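Local coordinates for protein putative 3-hydroxybutyryl-CoA dehydratase (Rhodopseudomonas palustris, PDB 3HIN) that probably acts as a lyase of the enoyl-CoA hydratase/isomerase (crotonase) family, reversibly dehydrating 3-hydroxyacyl-CoA thioesters such as 3-hydroxybutyryl-CoA, at residues I29-P34 with V62-I67; K35-L40 with G68-A73; V107-A112 with C126-R131. All blocks are in the same frame, centred on the assembly; numbering follows the deposited sequence.

Overall arrangement
From the N terminus, the chain runs along strand 26-31, through the turn at K35-L40 and helix 42-51, and returns on strand 61-66, where contact 1 completes a beta-alpha-beta unit. Contact 2 joins the two loops that leave these parallel strands, so its segments alternate with those of contact 1 and the two contacts cross; R33 and N38 tie them together. Contact 3 follows in series: strand 109-113 pairs on its far side with strand 130-134, after a shorter excursion that includes helix 120-127. Contacts 1 and 3 share one sheet, since strands 61-66 and 109-113 are neighbours, and F71 of contact 2 packs against A111 and A112 of contact 3.

Contact 1: residues I29-P34 with V62-I67; sequences IGLNRP and VVIHGI
Two adjacent parallel strands of the crotonase-fold sheet meet here, the first and last elements of a beta-alpha-beta unit, with I29, G30 and L31 in register with I64, H65 and G66. Four backbone bonds form the ladder: I29 N gives to V63 O (2.8 Å), H65 N to I29 O (3.0 Å), L31 N to H65 O (2.8 Å) and, past the end of the strand, I67 N to L31 O (2.8 Å). The strand directions differ by 24°, a modest twist.

Glycine suits position 30 because the H65 imidazole folds over it. The ring has CG between its own backbone N and carbonyl carbon (chi1 64°), which swings it across the neighbouring strand, and G30 CA lies over one face, 3.6 Å from the ring centroid, in a CH-pi contact. A beta carbon on G30 would run into H65 CE1. Between the strands, I29, L31, V62 and I64 meet through aliphatic groups on one sheet face, which suits their burial: I29 CD1 reaches V62 CG1 at 3.7 Å, and L31 CD1 meets I64 CG2 at 3.8 Å. Beyond the ladder, I67 lays its CG1 branch against L31 O and, more loosely, beside N32 OD1, while P34 CB approaches I67 O.

On that face, I29 packs against C51 of helix 42-51, which connects the two strands. Y198 of helix 197-208 meets the H65 ring obliquely. Strand 18-23 borders the pair beyond G30, and strand 109-113 continues the sheet beyond V62 and I64.

Contact 2: residues K35-L40 with G68-A73; sequences KKRNAL and GDHFSA
The H70 imidazole is sandwiched: R37 CD lies over one face, 3.9 Å from the ring centroid in a CH-pi contact, and the CB of its own neighbour D69 lies over the other. The R37 guanidinium does not stack on this ring; its plane stands 82° from that of the imidazole, and a bend at chi3 helps turn the group away. One guanidinium face instead receives the A73 methyl, with A73 CB 3.8 Å from R37 NH2. A long aliphatic stem ending in a flat group thus lets one residue cover both H70 and A73. H70 ND1 is hydrogen-bonded to A116 N, which with the two covered faces probably limits the ring's rotation.

N38 ND2 donates to F71 O at 3.0 Å, with that oxygen close to the amide plane although the nitrogen sits above the F71 carbonyl plane, and makes a weak bond to H70 O at 2.8 Å. ND2 is also hydrogen-bonded to I67 O, so two hydrogens serve three oxygens, H70 O the weak one; OD1 accepts from R33 N.

The first loop forms a type I' beta turn from K36 to A39, closed by A39 N to K36 O. R37 and N38 occupy its central positions with positive phi (52° and 62°), which asparagine adopts readily and arginine less so. The turn presents two carbonyls to the loop following strand 61-66: R37 O accepts from A73 N at 3.0 Å, and N38 O from S72 OG at 2.8 Å. S72 OG is also hydrogen-bonded to G74 N and lies 3.3 Å from the methyl L40 CD2.

Contact 3: residues V107-A112 with C126-R131; sequences VPVIAA and CAAHIR
Strand 109-113 runs parallel to the start of strand 130-134, with I110 opposite I130 and A111 opposite R131; I130 O accepts from A111 N at 2.9 Å, and V109 O takes two donors, I130 N at 3.2 Å and H129 N at 2.9 Å.

H129 extends this ladder with its side chain. Its CG stands anti to the carbonyl carbon, beside the backbone N (chi1 -53°), which carries the ring across to the beginning of the other strand. There ND1 accepts from V109 N at 2.9 Å in a nearly straight bond (171°), the donor lying at the ring edge close to its plane. ND1 therefore carries no proton, and NE2, which donates to Q103 O, must carry one. Histidine suits the place by offering an acceptor and a donor on one rigid ring. A leucine in its place would probably leave V109 N and Q103 O without these partners and loosen the link of the H129 loop to the start of strand 109-113 and the end of helix 85-103.

On one face of the sheet I110 and I130 lie side by side, with their CG2 methyls 4.2 Å apart. On the A111 side, A111 CB meets A128 CB, from the loop before strand 130-134, at 3.9 Å, where two methyls allow close approach, and the R131 stem passes beside A111. R131 bends at chi3 to turn its guanidinium back, and NH2 donates to A128 O at 2.8 Å, with that oxygen at the guanidinium edge though NH2 stands above the A128 carbonyl plane; A125 O is a second acceptor.

Helix 197-208 packs on I110, and helix 213-228 touches P108 and H129. Helix 154-162 lies against R131 and the end of helix 120-127, while strand 61-66 flanks strand 109-113 on the side away from I130.

Contact 1: residues I29-P34 with V62-I67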
# COMPACT_ATOMS: atom_id res chain seq x y z
N ILE A 29 23.68 -19.45 12.84
CA ILE A 29 23.86 -19.25 11.42
C ILE A 29 24.85 -18.13 11.12
O ILE A 29 24.50 -16.94 11.19
CB ILE A 29 22.53 -18.87 10.75
CG1 ILE A 29 21.51 -20.00 10.86
CG2 ILE A 29 22.79 -18.59 9.27
CD1 ILE A 29 20.08 -19.62 10.27
N GLY A 30 26.06 -18.48 10.75
CA GLY A 30 27.07 -17.44 10.60
C GLY A 30 27.29 -17.05 9.18
O GLY A 30 27.55 -17.90 8.36
N LEU A 31 27.12 -15.77 8.87
CA LEU A 31 27.34 -15.27 7.51
C LEU A 31 28.86 -15.33 7.29
O LEU A 31 29.65 -14.78 8.08
CB LEU A 31 26.88 -13.82 7.40
CG LEU A 31 25.39 -13.52 7.12
CD1 LEU A 31 24.38 -14.56 7.59
CD2 LEU A 31 25.04 -12.13 7.57
N ASN A 32 29.23 -15.99 6.19
CA ASN A 32 30.57 -16.43 6.01
C ASN A 32 31.12 -16.04 4.63
O ASN A 32 31.50 -16.91 3.87
CB ASN A 32 30.64 -17.94 6.22
CG ASN A 32 32.07 -18.47 6.24
OD1 ASN A 32 32.99 -17.79 6.70
ND2 ASN A 32 32.27 -19.69 5.72
N ARG A 33 31.14 -14.75 4.31
CA ARG A 33 31.85 -14.27 3.12
C ARG A 33 32.74 -13.16 3.60
O ARG A 33 32.59 -12.02 3.24
CB ARG A 33 30.90 -13.80 2.04
CG ARG A 33 29.94 -14.80 1.61
CD ARG A 33 29.10 -14.22 0.52
NE ARG A 33 29.86 -14.36 -0.72
CZ ARG A 33 29.74 -13.51 -1.74
NH1 ARG A 33 30.47 -13.69 -2.82
NH2 ARG A 33 28.91 -12.47 -1.63
N PRO A 34 33.65 -13.50 4.52
CA PRO A 34 34.40 -12.44 5.22
C PRO A 34 35.30 -11.53 4.32
O PRO A 34 35.51 -10.36 4.65
CB PRO A 34 35.20 -13.22 6.29
CG PRO A 34 35.24 -14.68 5.77
CD PRO A 34 33.91 -14.85 5.09
N VAL A 62 17.11 -19.19 16.95
CA VAL A 62 18.05 -19.00 15.87
C VAL A 62 18.85 -17.75 16.17
O VAL A 62 18.26 -16.69 16.38
CB VAL A 62 17.37 -18.75 14.48
CG1 VAL A 62 18.45 -18.68 13.43
CG2 VAL A 62 16.45 -19.85 14.12
N VAL A 63 20.18 -17.86 16.18
CA VAL A 63 21.08 -16.69 16.21
C VAL A 63 21.74 -16.55 14.84
O VAL A 63 22.40 -17.50 14.38
CB VAL A 63 22.17 -16.86 17.28
CG1 VAL A 63 23.26 -15.79 17.12
CG2 VAL A 63 21.50 -16.73 18.68
N ILE A 64 21.56 -15.40 14.19
CA ILE A 64 22.28 -15.10 12.98
C ILE A 64 23.42 -14.12 13.28
O ILE A 64 23.23 -13.12 13.95
CB ILE A 64 21.41 -14.46 11.97
CG1 ILE A 64 20.24 -15.35 11.64
CG2 ILE A 64 22.25 -14.11 10.67
CD1 ILE A 64 19.24 -14.60 10.77
N HIS A 65 24.60 -14.43 12.79
CA HIS A 65 25.77 -13.69 13.24
C HIS A 65 26.79 -13.62 12.12
O HIS A 65 26.63 -14.30 11.16
CB HIS A 65 26.36 -14.35 14.48
CG HIS A 65 26.89 -15.73 14.26
ND1 HIS A 65 28.24 -16.03 14.34
CD2 HIS A 65 26.25 -16.90 14.04
CE1 HIS A 65 28.41 -17.32 14.10
NE2 HIS A 65 27.22 -17.87 13.93
N GLY A 66 27.79 -12.76 12.22
CA GLY A 66 28.78 -12.65 11.13
C GLY A 66 30.14 -13.24 11.50
O GLY A 66 30.61 -13.14 12.66
N ILE A 67 30.75 -13.94 10.55
CA ILE A 67 32.11 -14.44 10.75
C ILE A 67 32.95 -13.25 10.33
O ILE A 67 32.63 -12.63 9.34
CB ILE A 67 32.42 -15.62 9.85
CG1 ILE A 67 31.35 -16.72 10.01
CG2 ILE A 67 33.85 -16.18 10.14
CD1 ILE A 67 31.42 -17.53 11.35

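Contact 2: residues K35-L40 with G68-A73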
# COMPACT_ATOMS: atom_id res chain seq x y z
N LYS A 35 35.78 -12.05 3.19
CA LYS A 35 36.64 -11.27 2.30
C LYS A 35 35.88 -10.11 1.70
O LYS A 35 36.46 -9.11 1.29
CB LYS A 35 37.24 -12.15 1.20
CG LYS A 35 38.12 -13.27 1.76
CD LYS A 35 39.19 -13.77 0.74
CE LYS A 35 40.19 -14.70 1.47
NZ LYS A 35 41.62 -14.47 1.04
N LYS A 36 34.56 -10.26 1.62
CA LYS A 36 33.71 -9.14 1.25
C LYS A 36 32.71 -8.77 2.33
O LYS A 36 31.57 -8.40 2.03
CB LYS A 36 33.04 -9.42 -0.07
CG LYS A 36 32.71 -10.86 -0.28
CD LYS A 36 33.28 -11.39 -1.58
CE LYS A 36 33.34 -10.34 -2.67
NZ LYS A 36 33.18 -10.96 -4.00
N ARG A 37 33.14 -8.85 3.60
CA ARG A 37 32.35 -8.32 4.71
C ARG A 37 30.95 -8.88 4.63
O ARG A 37 29.98 -8.17 4.86
CB ARG A 37 32.34 -6.76 4.71
CG ARG A 37 33.80 -6.10 4.59
CD ARG A 37 33.76 -4.55 4.83
NE ARG A 37 33.12 -3.86 3.71
CZ ARG A 37 32.47 -2.68 3.77
NH1 ARG A 37 32.34 -2.01 4.92
NH2 ARG A 37 31.94 -2.17 2.65
N ASN A 38 30.85 -10.16 4.25
CA ASN A 38 29.58 -10.85 4.33
C ASN A 38 28.54 -10.20 3.44
O ASN A 38 27.32 -10.20 3.74
CB ASN A 38 29.12 -10.93 5.80
CG ASN A 38 30.02 -11.84 6.66
OD1 ASN A 38 30.72 -12.73 6.12
ND2 ASN A 38 30.06 -11.58 7.99
N ALA A 39 29.02 -9.59 2.36
CA ALA A 39 28.17 -9.14 1.32
C ALA A 39 27.18 -10.24 0.91
O ALA A 39 27.56 -11.38 0.60
CB ALA A 39 29.03 -8.70 0.10
N LEU A 40 25.90 -9.89 0.90
CA LEU A 40 24.82 -10.81 0.53
C LEU A 40 24.79 -11.02 -0.97
O LEU A 40 25.05 -10.09 -1.70
CB LEU A 40 23.46 -10.24 0.98
CG LEU A 40 23.42 -9.73 2.41
CD1 LEU A 40 22.00 -9.16 2.73
CD2 LEU A 40 23.93 -10.84 3.46
N GLY A 68 34.01 -12.92 11.06
CA GLY A 68 34.84 -11.80 10.68
C GLY A 68 34.57 -10.58 11.54
O GLY A 68 33.94 -10.68 12.60
N ASP A 69 35.00 -9.43 11.08
CA ASP A 69 34.72 -8.21 11.80
C ASP A 69 33.32 -7.64 11.53
O ASP A 69 32.87 -6.79 12.28
CB ASP A 69 35.76 -7.15 11.45
CG ASP A 69 37.20 -7.59 11.82
OD1 ASP A 69 37.40 -8.48 12.70
OD2 ASP A 69 38.14 -6.98 11.21
N HIS A 70 32.62 -8.12 10.50
CA HIS A 70 31.36 -7.45 10.11
C HIS A 70 30.14 -8.36 10.13
O HIS A 70 30.23 -9.60 9.93
CB HIS A 70 31.48 -6.74 8.74
CG HIS A 70 32.70 -5.88 8.64
ND1 HIS A 70 32.71 -4.57 9.09
CD2 HIS A 70 33.97 -6.18 8.27
CE1 HIS A 70 33.93 -4.08 8.94
NE2 HIS A 70 34.72 -5.04 8.46
N PHE A 71 28.97 -7.74 10.37
CA PHE A 71 27.74 -8.45 10.17
C PHE A 71 27.48 -8.67 8.66
O PHE A 71 27.61 -9.80 8.15
CB PHE A 71 26.60 -7.72 10.84
CG PHE A 71 25.36 -8.50 10.78
CD1 PHE A 71 25.25 -9.71 11.50
CD2 PHE A 71 24.32 -8.10 9.99
CE1 PHE A 71 24.04 -10.48 11.43
CE2 PHE A 71 23.08 -8.85 9.93
CZ PHE A 71 22.95 -10.02 10.60
N SER A 72 27.17 -7.60 7.95
CA SER A 72 27.04 -7.65 6.50
C SER A 72 27.03 -6.24 5.97
O SER A 72 26.38 -5.35 6.51
CB SER A 72 25.78 -8.39 6.06
OG SER A 72 25.55 -8.22 4.67
N ALA A 73 27.80 -6.05 4.91
CA ALA A 73 27.87 -4.79 4.21
C ALA A 73 26.78 -4.72 3.15
O ALA A 73 26.81 -3.86 2.31
CB ALA A 73 29.27 -4.66 3.55

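Contact 3: residues V107-A112 with C126-R131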
# COMPACT_ATOMS: atom_id res chain seq x y z
N VAL A 107 10.35 -20.00 15.55
CA VAL A 107 11.06 -19.61 16.77
C VAL A 107 11.69 -18.24 16.68
O VAL A 107 11.86 -17.69 15.57
CB VAL A 107 12.12 -20.67 17.09
CG1 VAL A 107 11.42 -22.00 17.33
CG2 VAL A 107 13.20 -20.73 15.98
N PRO A 108 12.04 -17.65 17.85
CA PRO A 108 12.59 -16.29 17.67
C PRO A 108 13.98 -16.29 17.04
O PRO A 108 14.80 -17.17 17.33
CB PRO A 108 12.69 -15.73 19.07
CG PRO A 108 12.13 -16.79 20.02
CD PRO A 108 11.65 -17.95 19.25
N VAL A 109 14.23 -15.26 16.25
CA VAL A 109 15.52 -15.04 15.60
C VAL A 109 16.22 -13.83 16.22
O VAL A 109 15.63 -12.73 16.32
CB VAL A 109 15.33 -14.81 14.13
CG1 VAL A 109 16.68 -14.61 13.43
CG2 VAL A 109 14.57 -15.98 13.52
N ILE A 110 17.48 -14.05 16.62
CA ILE A 110 18.27 -13.01 17.22
C ILE A 110 19.43 -12.72 16.28
O ILE A 110 20.13 -13.64 15.90
CB ILE A 110 18.79 -13.47 18.67
CG1 ILE A 110 17.60 -13.86 19.57
CG2 ILE A 110 19.64 -12.36 19.36
CD1 ILE A 110 17.65 -15.26 20.03
N ALA A 111 19.68 -11.46 15.97
CA ALA A 111 20.83 -11.10 15.14
C ALA A 111 21.93 -10.46 16.01
O ALA A 111 21.66 -9.53 16.78
CB ALA A 111 20.38 -10.11 14.04
N ALA A 112 23.15 -10.99 15.92
CA ALA A 112 24.27 -10.48 16.66
C ALA A 112 24.96 -9.50 15.74
O ALA A 112 25.45 -9.92 14.68
CB ALA A 112 25.21 -11.67 17.10
N CYS A 126 16.87 -6.21 10.21
CA CYS A 126 15.48 -5.77 10.53
C CYS A 126 14.47 -6.89 10.60
O CYS A 126 13.45 -6.76 11.31
CB CYS A 126 14.99 -4.68 9.56
SG CYS A 126 15.86 -3.14 10.02
N ALA A 127 14.70 -7.95 9.82
CA ALA A 127 13.78 -9.05 9.76
C ALA A 127 13.81 -9.83 11.05
O ALA A 127 12.80 -10.45 11.41
CB ALA A 127 14.04 -9.95 8.53
N ALA A 128 14.97 -9.79 11.75
CA ALA A 128 15.15 -10.51 13.01
C ALA A 128 14.22 -9.92 14.05
O ALA A 128 13.79 -8.77 13.91
CB ALA A 128 16.54 -10.38 13.47
N HIS A 129 13.90 -10.70 15.08
CA HIS A 129 13.03 -10.23 16.15
C HIS A 129 13.72 -9.43 17.19
O HIS A 129 13.12 -8.52 17.74
CB HIS A 129 12.34 -11.43 16.82
CG HIS A 129 11.66 -12.28 15.83
ND1 HIS A 129 12.04 -13.57 15.56
CD2 HIS A 129 10.70 -11.97 14.93
CE1 HIS A 129 11.30 -14.04 14.58
NE2 HIS A 129 10.48 -13.09 14.18
N ILE A 130 14.95 -9.82 17.53
CA ILE A 130 15.81 -9.10 18.51
C ILE A 130 17.18 -8.89 17.87
O ILE A 130 17.70 -9.76 17.18
CB ILE A 130 15.97 -9.95 19.74
CG1 ILE A 130 14.60 -10.17 20.41
CG2 ILE A 130 17.05 -9.41 20.77
CD1 ILE A 130 14.68 -11.24 21.50
N ARG A 131 17.79 -7.75 18.12
CA ARG A 131 19.12 -7.47 17.61
C ARG A 131 19.91 -7.14 18.87
O ARG A 131 19.38 -6.46 19.79
CB ARG A 131 19.08 -6.26 16.62
CG ARG A 131 18.52 -6.54 15.21
CD ARG A 131 17.90 -5.28 14.53
NE ARG A 131 16.73 -4.87 15.33
CZ ARG A 131 15.57 -5.54 15.34
NH1 ARG A 131 14.57 -5.15 16.18
NH2 ARG A 131 15.37 -6.58 14.52